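PDB 6YUB: adenylyltransferase and sulfurtransferase uba4 from Chaetomium thermophilum, which probably activates a ubiquitin-like sulfur carrier by adenylation and passes sulfur to it, for tRNA wobble thiolation and molybdenum cofactor synthesis, this chain being its ThiF-family adenylyltransferase part. Local coordinates for residues 50-55 with 214-219; 116-121 with 142-147; 228-233 with 242-247. One frame throughout, in Å; residues are numbered along the deposited sequence.

In the fold
All three contacts lie in the ThiF-family part of the chain, which is built round a mixed eight-stranded sheet with a Rossmann-like parallel half. Contact 1 joins helix 46-56 to helix 208-228 and is the most central, its centre about 9 Å from the centre of the chain. Contact 2, helix 118-122 against helix 135-148, is nested in sequence inside the loop closed by contact 1. Contact 3 follows both, within the connection from helix 208-228 to strand 250-255, so helix 208-228 links it to contact 1. The centres stand about 20 to 22 Å apart and no two contacts touch: they are three separate packing points within one ThiF-family region.

Contact 1. Residues 50-55 with 214-219; sequences AQYLAG and MGVAQA
The methyl group of A219 is the bump where the backbones of the two segments come nearest, and the hollow that receives it is formed by Y52 and L53, consecutive residues of 50-55. A219 CB lies 4.0 Å from Y52 CB and 3.9 Å from L53 CG, the two approaches being roughly at right angles. The CB of A219 points toward the opposite helix, and L53 CA and A219 CA are 6.0 Å apart. One turn earlier on the second helix, V216 supplies another bump: its CG2 reaches the Y52 ring at CE2, 3.6 Å away, meeting it obliquely. With CG1 anti to the backbone N (chi1 170°), the valine turns CG2 to the tyrosine, and CG2 is the branch that makes the contact. Y52 therefore serves twice, its CB beside A219 and the CD2-CE2 side of its ring against V216 CG2.

L53 reaches in by a different route. Its CB does not aim directly at the partner helix, yet the isobutyl end extends alongside it, and CD2 comes within 3.8 Å of the backbone A219 O. The same side chain also packs on V37 and I39, so it holds helix 46-56 against strand 36-40 as well. The chain of another protein packs its backbone on Y52 and an apolar side chain on V216.

The short segments run at 33° to one another, with axes 8.5 Å apart at closest approach; the small A219 side chain at the closest backbone approach is consistent with this spacing. Strand 36-40, the glycine-rich turn after it and helix 46-56 form a strand-turn-helix unit with a GxGxxG-type pattern, consistent with the Rossmann-like nucleotide-binding fold of the ThiF family, and helix 208-228 packs beside that helix.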
ATOM      1  N   ALA B  50       3.097 -15.713   1.554  1.00 29.59           N
ATOM      2  CA  ALA B  50       2.739 -17.125   1.614  1.00 33.56           C
ATOM      3  C   ALA B  50       1.229 -17.316   1.674  1.00 29.70           C
ATOM      4  O   ALA B  50       0.679 -18.176   0.976  1.00 32.08           O
ATOM      5  CB  ALA B  50       3.409 -17.788   2.823  1.00 32.70           C
ATOM      6  N   GLN B  51       0.539 -16.509   2.484  1.00 27.28           N
ATOM      7  CA  GLN B  51      -0.900 -16.688   2.660  1.00 32.73           C
ATOM      8  C   GLN B  51      -1.635 -16.631   1.327  1.00 27.70           C
ATOM      9  O   GLN B  51      -2.506 -17.461   1.049  1.00 24.40           O
ATOM     10  CB  GLN B  51      -1.449 -15.627   3.618  1.00 33.97           C
ATOM     11  CG  GLN B  51      -1.172 -15.910   5.091  1.00 35.87           C
ATOM     12  CD  GLN B  51      -1.743 -14.839   6.004  1.00 38.27           C
ATOM     13  OE1 GLN B  51      -2.736 -15.062   6.700  1.00 38.75           O
ATOM     14  NE2 GLN B  51      -1.122 -13.667   6.001  1.00 34.39           N
ATOM     15  N   TYR B  52      -1.296 -15.654   0.482  1.00 32.05           N
ATOM     16  CA  TYR B  52      -2.059 -15.439  -0.743  1.00 29.91           C
ATOM     17  C   TYR B  52      -1.619 -16.359  -1.871  1.00 32.55           C
ATOM     18  O   TYR B  52      -2.429 -16.670  -2.755  1.00 30.07           O
ATOM     19  CB  TYR B  52      -1.959 -13.969  -1.150  1.00 25.23           C
ATOM     20  CG  TYR B  52      -2.803 -13.081  -0.266  1.00 26.65           C
ATOM     21  CD1 TYR B  52      -4.155 -12.876  -0.542  1.00 29.78           C
ATOM     22  CD2 TYR B  52      -2.268 -12.477   0.861  1.00 24.08           C
ATOM     23  CE1 TYR B  52      -4.936 -12.078   0.268  1.00 23.78           C
ATOM     24  CE2 TYR B  52      -3.041 -11.679   1.678  1.00 25.08           C
ATOM     25  CZ  TYR B  52      -4.375 -11.485   1.379  1.00 28.07           C
ATOM     26  OH  TYR B  52      -5.142 -10.689   2.195  1.00 31.96           O
ATOM     27  N   LEU B  53      -0.364 -16.815  -1.865  1.00 27.99           N
ATOM     28  CA  LEU B  53       0.032 -17.870  -2.795  1.00 28.93           C
ATOM     29  C   LEU B  53      -0.582 -19.213  -2.398  1.00 31.87           C
ATOM     30  O   LEU B  53      -0.930 -20.024  -3.266  1.00 29.32           O
ATOM     31  CB  LEU B  53       1.556 -17.974  -2.854  1.00 35.55           C
ATOM     32  CG  LEU B  53       2.292 -16.766  -3.443  1.00 41.01           C
ATOM     33  CD1 LEU B  53       3.800 -16.911  -3.284  1.00 43.53           C
ATOM     34  CD2 LEU B  53       1.933 -16.575  -4.909  1.00 38.56           C
ATOM     35  N   ALA B  54      -0.729 -19.467  -1.098  1.00 27.89           N
ATOM     36  CA  ALA B  54      -1.390 -20.695  -0.657  1.00 32.82           C
ATOM     37  C   ALA B  54      -2.859 -20.698  -1.062  1.00 29.74           C
ATOM     38  O   ALA B  54      -3.340 -21.648  -1.693  1.00 34.22           O
ATOM     39  CB  ALA B  54      -1.248 -20.853   0.858  1.00 25.65           C
ATOM     40  N   GLY B  55      -3.588 -19.635  -0.719  1.00 27.39           N
ATOM     41  CA  GLY B  55      -4.993 -19.562  -1.090  1.00 29.22           C
ATOM     42  C   GLY B  55      -5.220 -19.693  -2.583  1.00 27.63           C
ATOM     43  O   GLY B  55      -6.195 -20.311  -3.015  1.00 23.46           O
ATOM     44  N   MET B 214       3.708  -4.780   1.082  1.00 41.54           N
ATOM     45  CA  MET B 214       4.743  -5.247   0.167  1.00 38.38           C
ATOM     46  C   MET B 214       4.651  -6.755  -0.025  1.00 36.32           C
ATOM     47  O   MET B 214       4.802  -7.260  -1.144  1.00 37.73           O
ATOM     48  CB  MET B 214       6.124  -4.859   0.685  1.00 42.07           C
ATOM     49  CG  MET B 214       6.302  -3.377   0.979  1.00 43.87           C
ATOM     50  SD  MET B 214       5.711  -2.274  -0.320  1.00 49.64           S
ATOM     51  CE  MET B 214       6.611  -2.854  -1.737  1.00 48.57           C
ATOM     52  N   GLY B 215       4.391  -7.496   1.056  1.00 33.68           N
ATOM     53  CA  GLY B 215       4.274  -8.940   0.938  1.00 27.95           C
ATOM     54  C   GLY B 215       3.125  -9.357   0.040  1.00 28.02           C
ATOM     55  O   GLY B 215       3.281 -10.217  -0.832  1.00 28.04           O
ATOM     56  N   VAL B 216       1.950  -8.760   0.249  1.00 28.31           N
ATOM     57  CA  VAL B 216       0.821  -9.038  -0.634  1.00 30.23           C
ATOM     58  C   VAL B 216       1.184  -8.700  -2.072  1.00 32.26           C
ATOM     59  O   VAL B 216       0.904  -9.470  -2.997  1.00 32.61           O
ATOM     60  CB  VAL B 216      -0.428  -8.267  -0.164  1.00 33.67           C
ATOM     61  CG1 VAL B 216      -1.535  -8.358  -1.207  1.00 38.36           C
ATOM     62  CG2 VAL B 216      -0.909  -8.804   1.176  1.00 32.19           C
ATOM     63  N   ALA B 217       1.832  -7.550  -2.283  1.00 35.41           N
ATOM     64  CA  ALA B 217       2.266  -7.176  -3.624  1.00 34.75           C
ATOM     65  C   ALA B 217       3.215  -8.215  -4.213  1.00 34.51           C
ATOM     66  O   ALA B 217       3.145  -8.522  -5.409  1.00 32.16           O
ATOM     67  CB  ALA B 217       2.937  -5.802  -3.587  1.00 38.48           C
ATOM     68  N   GLN B 218       4.101  -8.781  -3.383  1.00 28.88           N
ATOM     69  CA  GLN B 218       5.006  -9.817  -3.868  1.00 28.79           C
ATOM     70  C   GLN B 218       4.242 -11.021  -4.399  1.00 30.03           C
ATOM     71  O   GLN B 218       4.596 -11.575  -5.449  1.00 28.87           O
ATOM     72  CB  GLN B 218       5.941 -10.262  -2.747  1.00 31.22           C
ATOM     73  CG  GLN B 218       7.211  -9.483  -2.622  1.00 34.41           C
ATOM     74  CD  GLN B 218       8.097 -10.031  -1.518  1.00 29.08           C
ATOM     75  OE1 GLN B 218       7.774  -9.916  -0.337  1.00 29.35           O
ATOM     76  NE2 GLN B 218       9.213 -10.638  -1.901  1.00 30.53           N
ATOM     77  N   ALA B 219       3.208 -11.459  -3.674  1.00 32.21           N
ATOM     78  CA  ALA B 219       2.400 -12.578  -4.143  1.00 35.22           C
ATOM     79  C   ALA B 219       1.698 -12.227  -5.447  1.00 31.09           C
ATOM     80  O   ALA B 219       1.668 -13.035  -6.383  1.00 34.81           O
ATOM     81  CB  ALA B 219       1.386 -12.982  -3.070  1.00 36.64           C
TER

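Contact 2. Residues 116-121 with 142-147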
ATOM      1  N   GLN B 116      26.931 -20.543   1.477  1.00 44.80           N
ATOM      2  CA  GLN B 116      27.335 -21.933   1.303  1.00 44.83           C
ATOM      3  C   GLN B 116      26.191 -22.847   0.871  1.00 41.17           C
ATOM      4  O   GLN B 116      26.452 -23.948   0.371  1.00 36.90           O
ATOM      5  CB  GLN B 116      27.935 -22.480   2.605  1.00 48.75           C
ATOM      6  CG  GLN B 116      29.347 -22.004   2.903  1.00 47.84           C
ATOM      7  CD  GLN B 116      29.410 -20.531   3.252  1.00 53.61           C
ATOM      8  OE1 GLN B 116      28.612 -20.035   4.049  1.00 50.22           O
ATOM      9  NE2 GLN B 116      30.358 -19.815   2.642  1.00 55.94           N
ATOM     10  N   ASN B 117      24.936 -22.429   1.056  1.00 36.09           N
ATOM     11  CA  ASN B 117      23.806 -23.262   0.673  1.00 38.38           C
ATOM     12  C   ASN B 117      22.800 -22.564  -0.237  1.00 35.33           C
ATOM     13  O   ASN B 117      21.782 -23.170  -0.575  1.00 29.07           O
ATOM     14  CB  ASN B 117      23.063 -23.769   1.919  1.00 29.36           C
ATOM     15  CG  ASN B 117      22.435 -22.640   2.723  1.00 38.05           C
ATOM     16  OD1 ASN B 117      22.061 -21.586   2.179  1.00 31.53           O
ATOM     17  ND2 ASN B 117      22.311 -22.851   4.026  1.00 38.04           N
ATOM     18  N   ALA B 118      23.053 -21.319  -0.642  1.00 38.71           N
ATOM     19  CA  ALA B 118      22.063 -20.585  -1.424  1.00 36.25           C
ATOM     20  C   ALA B 118      21.702 -21.343  -2.695  1.00 34.65           C
ATOM     21  O   ALA B 118      20.518 -21.520  -3.012  1.00 33.15           O
ATOM     22  CB  ALA B 118      22.585 -19.188  -1.752  1.00 34.30           C
ATOM     23  N   ALA B 119      22.712 -21.820  -3.428  1.00 30.89           N
ATOM     24  CA  ALA B 119      22.453 -22.486  -4.698  1.00 30.48           C
ATOM     25  C   ALA B 119      21.664 -23.773  -4.498  1.00 27.38           C
ATOM     26  O   ALA B 119      20.765 -24.090  -5.289  1.00 28.15           O
ATOM     27  CB  ALA B 119      23.768 -22.765  -5.423  1.00 28.29           C
ATOM     28  N   GLN B 120      21.979 -24.531  -3.441  1.00 28.25           N
ATOM     29  CA  GLN B 120      21.230 -25.754  -3.172  1.00 29.86           C
ATOM     30  C   GLN B 120      19.755 -25.453  -2.942  1.00 28.66           C
ATOM     31  O   GLN B 120      18.882 -26.182  -3.427  1.00 33.51           O
ATOM     32  CB  GLN B 120      21.809 -26.476  -1.957  1.00 33.85           C
ATOM     33  CG  GLN B 120      23.265 -26.848  -2.084  1.00 31.14           C
ATOM     34  CD  GLN B 120      23.903 -27.126  -0.736  1.00 40.97           C
ATOM     35  OE1 GLN B 120      24.862 -26.459  -0.345  1.00 45.16           O
ATOM     36  NE2 GLN B 120      23.377 -28.123  -0.020  1.00 33.43           N
ATOM     37  N   ILE B 121      19.458 -24.385  -2.196  1.00 26.68           N
ATOM     38  CA  ILE B 121      18.083 -24.067  -1.846  1.00 27.21           C
ATOM     39  C   ILE B 121      17.321 -23.556  -3.059  1.00 28.89           C
ATOM     40  O   ILE B 121      16.168 -23.939  -3.286  1.00 28.48           O
ATOM     41  CB  ILE B 121      18.060 -23.044  -0.693  1.00 25.62           C
ATOM     42  CG1 ILE B 121      18.554 -23.700   0.598  1.00 30.43           C
ATOM     43  CG2 ILE B 121      16.665 -22.460  -0.529  1.00 24.99           C
ATOM     44  CD1 ILE B 121      18.673 -22.752   1.778  1.00 32.31           C
ATOM     45  N   SER B 142      20.123 -12.141  -5.297  1.00 27.12           N
ATOM     46  CA  SER B 142      20.214 -11.619  -6.657  1.00 29.90           C
ATOM     47  C   SER B 142      21.324 -12.313  -7.440  1.00 31.95           C
ATOM     48  O   SER B 142      21.104 -12.817  -8.550  1.00 28.41           O
ATOM     49  CB  SER B 142      20.443 -10.109  -6.622  1.00 32.35           C
ATOM     50  OG  SER B 142      20.211  -9.526  -7.889  1.00 31.26           O
ATOM     51  N   ASP B 143      22.530 -12.355  -6.870  1.00 32.60           N
ATOM     52  CA  ASP B 143      23.648 -13.007  -7.544  1.00 30.60           C
ATOM     53  C   ASP B 143      23.294 -14.433  -7.951  1.00 33.24           C
ATOM     54  O   ASP B 143      23.455 -14.818  -9.115  1.00 32.51           O
ATOM     55  CB  ASP B 143      24.878 -12.983  -6.637  1.00 31.99           C
ATOM     56  CG  ASP B 143      25.445 -11.583  -6.463  1.00 40.80           C
ATOM     57  OD1 ASP B 143      24.982 -10.662  -7.177  1.00 40.88           O
ATOM     58  OD2 ASP B 143      26.345 -11.400  -5.618  1.00 42.46           O
ATOM     59  N   VAL B 144      22.781 -15.227  -7.004  1.00 28.31           N
ATOM     60  CA  VAL B 144      22.483 -16.627  -7.286  1.00 27.46           C
ATOM     61  C   VAL B 144      21.383 -16.744  -8.335  1.00 28.93           C
ATOM     62  O   VAL B 144      21.440 -17.607  -9.221  1.00 30.08           O
ATOM     63  CB  VAL B 144      22.106 -17.355  -5.981  1.00 33.79           C
ATOM     64  CG1 VAL B 144      21.585 -18.752  -6.274  1.00 31.07           C
ATOM     65  CG2 VAL B 144      23.303 -17.409  -5.045  1.00 27.19           C
ATOM     66  N   CYS B 145      20.365 -15.886  -8.256  1.00 31.60           N
ATOM     67  CA  CYS B 145      19.312 -15.904  -9.266  1.00 34.09           C
ATOM     68  C   CYS B 145      19.873 -15.620 -10.654  1.00 33.25           C
ATOM     69  O   CYS B 145      19.470 -16.252 -11.638  1.00 30.67           O
ATOM     70  CB  CYS B 145      18.229 -14.889  -8.904  1.00 35.21           C
ATOM     71  SG  CYS B 145      17.172 -15.447  -7.551  1.00 36.39           S
ATOM     72  N   VAL B 146      20.804 -14.667 -10.754  1.00 35.51           N
ATOM     73  CA  VAL B 146      21.437 -14.394 -12.038  1.00 32.66           C
ATOM     74  C   VAL B 146      22.179 -15.623 -12.538  1.00 36.94           C
ATOM     75  O   VAL B 146      22.074 -15.993 -13.716  1.00 37.93           O
ATOM     76  CB  VAL B 146      22.370 -13.173 -11.916  1.00 35.55           C
ATOM     77  CG1 VAL B 146      23.360 -13.146 -13.070  1.00 37.49           C
ATOM     78  CG2 VAL B 146      21.551 -11.892 -11.866  1.00 37.98           C
ATOM     79  N   LEU B 147      22.933 -16.284 -11.656  1.00 34.19           N
ATOM     80  CA  LEU B 147      23.762 -17.396 -12.093  1.00 36.98           C
ATOM     81  C   LEU B 147      22.932 -18.625 -12.437  1.00 37.76           C
ATOM     82  O   LEU B 147      23.300 -19.382 -13.345  1.00 37.78           O
ATOM     83  CB  LEU B 147      24.792 -17.738 -11.018  1.00 43.51           C
ATOM     84  CG  LEU B 147      25.860 -16.684 -10.731  1.00 41.17           C
ATOM     85  CD1 LEU B 147      26.766 -17.143  -9.597  1.00 44.15           C
ATOM     86  CD2 LEU B 147      26.677 -16.378 -11.977  1.00 47.17           C
TER
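A118 and A119 meet the branched side chain of V144, one alanine for each of its methyl groups. Just ahead of them, N117 occupies the N-cap position of helix 118-122 without making a capping bond through its side chain; its OD1 accepts a hydrogen bond from T114 N instead, and its ND2 donates to D112 O.

A118 follows, with CB directed toward the other helix and 3.8 Å from V144 CG2. This is methyl against methyl, an apolar contact between buried residues. The pairing places a short helix leading into strand 127-130 against helix 135-148, which leads into strand 152-158; these neighbouring parallel strands belong to the Rossmann-like half of the ThiF-family sheet.

A119, next in sequence, presents its backbone: A119 CA lies 4.1 Å from V144 CG1. The valine has CG1 anti to its backbone N (chi1 171°) and CG2 anti to its carbonyl carbon, which spreads the two methyls over successive alanines. Backbone proximity matches this, since A119 CA and V144 CA are 6.4 Å apart. Further along, I121 N closes the first helical turn by bonding to N117 O at 3.1 Å.

Contact 3. Residues 228-233 with 242-247; sequences SQLHMP and PEKNLV
L230 gives up 68 Å² to the other segment, more than any other residue here, and it is met by L246 (44 Å²) and K244 (23 Å²). The two leucines make the main contact: L246 CD1 sits 3.8 Å from L230 CB and 3.6 Å from the backbone L230 O, so one methyl rests against both the CB of L230 and the backbone oxygen of the same residue. L246 extends to this point with CG anti to its carbonyl carbon and the chain straight beyond it (chi2 177°). The CD2 branch of L230 is used differently. It faces the aliphatic part of K244, with K244 CE 4.1 Å from L230 CD2, and the two side chains cross at a slant; the lysine bends only at its last torsion (chi4 72°).

L230 is the second residue of a type I turn from Q229 to M232, closed by M232 N to Q229 O at 3.0 Å. Polar side chains from the chain of another protein also pack on L230 and K244, and the K244 backbone hydrogen-bonds to that chain. L230 touches K224 of helix 208-228, whose end leads into this turn, and L246 rests on P170 shortly before the chain enters strand 250-255.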
ATOM      1  N   SER B 228       0.789 -15.612 -16.690  1.00 39.39           N
ATOM      2  CA  SER B 228       1.078 -15.104 -18.023  1.00 39.38           C
ATOM      3  C   SER B 228       2.437 -15.550 -18.548  1.00 40.34           C
ATOM      4  O   SER B 228       2.839 -15.115 -19.630  1.00 38.86           O
ATOM      5  CB  SER B 228       1.004 -13.571 -18.028  1.00 39.74           C
ATOM      6  OG  SER B 228      -0.234 -13.116 -17.517  1.00 33.60           O
ATOM      7  N   GLN B 229       3.150 -16.400 -17.813  1.00 35.67           N
ATOM      8  CA  GLN B 229       4.453 -16.902 -18.248  1.00 38.81           C
ATOM      9  C   GLN B 229       5.402 -15.753 -18.583  1.00 40.55           C
ATOM     10  O   GLN B 229       6.112 -15.775 -19.593  1.00 36.38           O
ATOM     11  CB  GLN B 229       4.303 -17.840 -19.446  1.00 40.68           C
ATOM     12  CG  GLN B 229       3.408 -19.032 -19.192  1.00 43.99           C
ATOM     13  CD  GLN B 229       3.474 -20.056 -20.309  1.00 47.45           C
ATOM     14  OE1 GLN B 229       3.091 -19.783 -21.447  1.00 51.63           O
ATOM     15  NE2 GLN B 229       3.967 -21.244 -19.987  1.00 52.26           N
ATOM     16  N   LEU B 230       5.415 -14.732 -17.721  1.00 37.19           N
ATOM     17  CA  LEU B 230       6.271 -13.577 -17.947  1.00 35.22           C
ATOM     18  C   LEU B 230       7.751 -13.924 -17.821  1.00 38.11           C
ATOM     19  O   LEU B 230       8.594 -13.154 -18.289  1.00 41.66           O
ATOM     20  CB  LEU B 230       5.908 -12.466 -16.963  1.00 36.86           C
ATOM     21  CG  LEU B 230       4.434 -12.064 -16.933  1.00 43.92           C
ATOM     22  CD1 LEU B 230       4.197 -10.986 -15.885  1.00 43.24           C
ATOM     23  CD2 LEU B 230       3.965 -11.596 -18.306  1.00 46.30           C
ATOM     24  N   HIS B 231       8.081 -15.059 -17.203  1.00 40.89           N
ATOM     25  CA  HIS B 231       9.458 -15.514 -17.090  1.00 41.96           C
ATOM     26  C   HIS B 231       9.893 -16.376 -18.271  1.00 44.25           C
ATOM     27  O   HIS B 231      11.004 -16.913 -18.250  1.00 43.23           O
ATOM     28  CB  HIS B 231       9.662 -16.285 -15.778  1.00 40.53           C
ATOM     29  CG  HIS B 231       8.808 -17.510 -15.635  1.00 38.34           C
ATOM     30  ND1 HIS B 231       7.537 -17.609 -16.161  1.00 41.66           N
ATOM     31  CD2 HIS B 231       9.042 -18.686 -15.005  1.00 37.55           C
ATOM     32  CE1 HIS B 231       7.028 -18.791 -15.868  1.00 40.09           C
ATOM     33  NE2 HIS B 231       7.922 -19.465 -15.169  1.00 42.67           N
ATOM     34  N   MET B 232       9.042 -16.519 -19.308  1.00 43.94           N
ATOM     35  CA  MET B 232       9.442 -17.260 -20.498  1.00 49.47           C
ATOM     36  C   MET B 232       9.982 -16.304 -21.559  1.00 53.23           C
ATOM     37  O   MET B 232       9.562 -15.144 -21.632  1.00 53.30           O
ATOM     38  CB  MET B 232       8.258 -18.035 -21.066  1.00 54.14           C
ATOM     39  CG  MET B 232       7.714 -19.124 -20.143  1.00 56.67           C
ATOM     40  SD  MET B 232       8.921 -20.413 -19.761  1.00 59.26           S
ATOM     41  CE  MET B 232       9.269 -20.052 -18.041  1.00 53.62           C
ATOM     42  N   PRO B 233      10.910 -16.751 -22.400  1.00 48.91           N
ATOM     43  CA  PRO B 233      11.511 -15.844 -23.387  1.00 49.96           C
ATOM     44  C   PRO B 233      10.494 -15.437 -24.435  1.00 55.26           C
ATOM     45  O   PRO B 233       9.474 -16.119 -24.618  1.00 55.13           O
ATOM     46  CB  PRO B 233      12.645 -16.679 -24.008  1.00 51.67           C
ATOM     47  CG  PRO B 233      12.777 -17.908 -23.143  1.00 51.38           C
ATOM     48  CD  PRO B 233      11.426 -18.126 -22.531  1.00 47.80           C
ATOM     49  N   PRO B 242       7.589  -3.617 -23.917  1.00 41.63           N
ATOM     50  CA  PRO B 242       7.871  -2.709 -22.792  1.00 40.19           C
ATOM     51  C   PRO B 242       6.679  -2.497 -21.878  1.00 39.34           C
ATOM     52  O   PRO B 242       6.871  -2.152 -20.703  1.00 39.62           O
ATOM     53  CB  PRO B 242       8.294  -1.401 -23.481  1.00 43.14           C
ATOM     54  CG  PRO B 242       7.774  -1.506 -24.883  1.00 46.12           C
ATOM     55  CD  PRO B 242       7.817  -2.966 -25.224  1.00 45.25           C
ATOM     56  N   GLU B 243       5.455  -2.697 -22.370  1.00 42.10           N
ATOM     57  CA  GLU B 243       4.280  -2.548 -21.522  1.00 46.75           C
ATOM     58  C   GLU B 243       4.222  -3.597 -20.415  1.00 40.98           C
ATOM     59  O   GLU B 243       3.502  -3.398 -19.431  1.00 39.31           O
ATOM     60  CB  GLU B 243       3.008  -2.616 -22.370  1.00 53.02           C
ATOM     61  CG  GLU B 243       2.721  -1.344 -23.155  1.00 65.42           C
ATOM     62  CD  GLU B 243       3.701  -1.117 -24.289  1.00 72.15           C
ATOM     63  OE1 GLU B 243       4.011  -2.086 -25.014  1.00 74.79           O
ATOM     64  OE2 GLU B 243       4.167   0.031 -24.455  1.00 75.23           O
ATOM     65  N   LYS B 244       4.964  -4.700 -20.549  1.00 43.99           N
ATOM     66  CA  LYS B 244       5.025  -5.698 -19.487  1.00 42.14           C
ATOM     67  C   LYS B 244       5.892  -5.254 -18.314  1.00 38.09           C
ATOM     68  O   LYS B 244       5.852  -5.897 -17.261  1.00 37.89           O
ATOM     69  CB  LYS B 244       5.558  -7.017 -20.049  1.00 42.85           C
ATOM     70  CG  LYS B 244       4.559  -7.779 -20.917  1.00 40.26           C
ATOM     71  CD  LYS B 244       5.191  -9.043 -21.501  1.00 41.12           C
ATOM     72  CE  LYS B 244       4.145 -10.011 -22.040  1.00 34.80           C
ATOM     73  NZ  LYS B 244       3.511  -9.539 -23.289  1.00 41.55           N
ATOM     74  N   ASN B 245       6.672  -4.187 -18.467  1.00 42.68           N
ATOM     75  CA  ASN B 245       7.481  -3.638 -17.379  1.00 39.44           C
ATOM     76  C   ASN B 245       8.431  -4.692 -16.803  1.00 38.51           C
ATOM     77  O   ASN B 245       8.565  -4.849 -15.591  1.00 36.58           O
ATOM     78  CB  ASN B 245       6.582  -3.064 -16.279  1.00 35.06           C
ATOM     79  CG  ASN B 245       5.603  -2.040 -16.799  1.00 40.04           C
ATOM     80  OD1 ASN B 245       4.383  -2.245 -16.752  1.00 37.52           O
ATOM     81  ND2 ASN B 245       6.124  -0.926 -17.298  1.00 38.67           N
ATOM     82  N   LEU B 246       9.099  -5.416 -17.700  1.00 39.29           N
ATOM     83  CA  LEU B 246      10.011  -6.485 -17.313  1.00 38.94           C
ATOM     84  C   LEU B 246      11.467  -6.129 -17.595  1.00 39.84           C
ATOM     85  O   LEU B 246      12.299  -6.145 -16.679  1.00 38.87           O
ATOM     86  CB  LEU B 246       9.627  -7.783 -18.038  1.00 34.69           C
ATOM     87  CG  LEU B 246       8.289  -8.408 -17.631  1.00 33.79           C
ATOM     88  CD1 LEU B 246       7.995  -9.643 -18.474  1.00 31.72           C
ATOM     89  CD2 LEU B 246       8.276  -8.756 -16.156  1.00 28.22           C
ATOM     90  N   VAL B 247      11.804  -5.809 -18.843  1.00 33.25           N
ATOM     91  CA  VAL B 247      13.191  -5.480 -19.173  1.00 45.02           C
ATOM     92  C   VAL B 247      13.630  -4.223 -18.436  1.00 48.20           C
ATOM     93  O   VAL B 247      14.774  -4.125 -17.971  1.00 49.34           O
ATOM     94  CB  VAL B 247      13.358  -5.337 -20.697  1.00 46.02           C
ATOM     95  CG1 VAL B 247      14.660  -4.621 -21.026  1.00 50.67           C
ATOM     96  CG2 VAL B 247      13.322  -6.709 -21.357  1.00 47.46           C
TER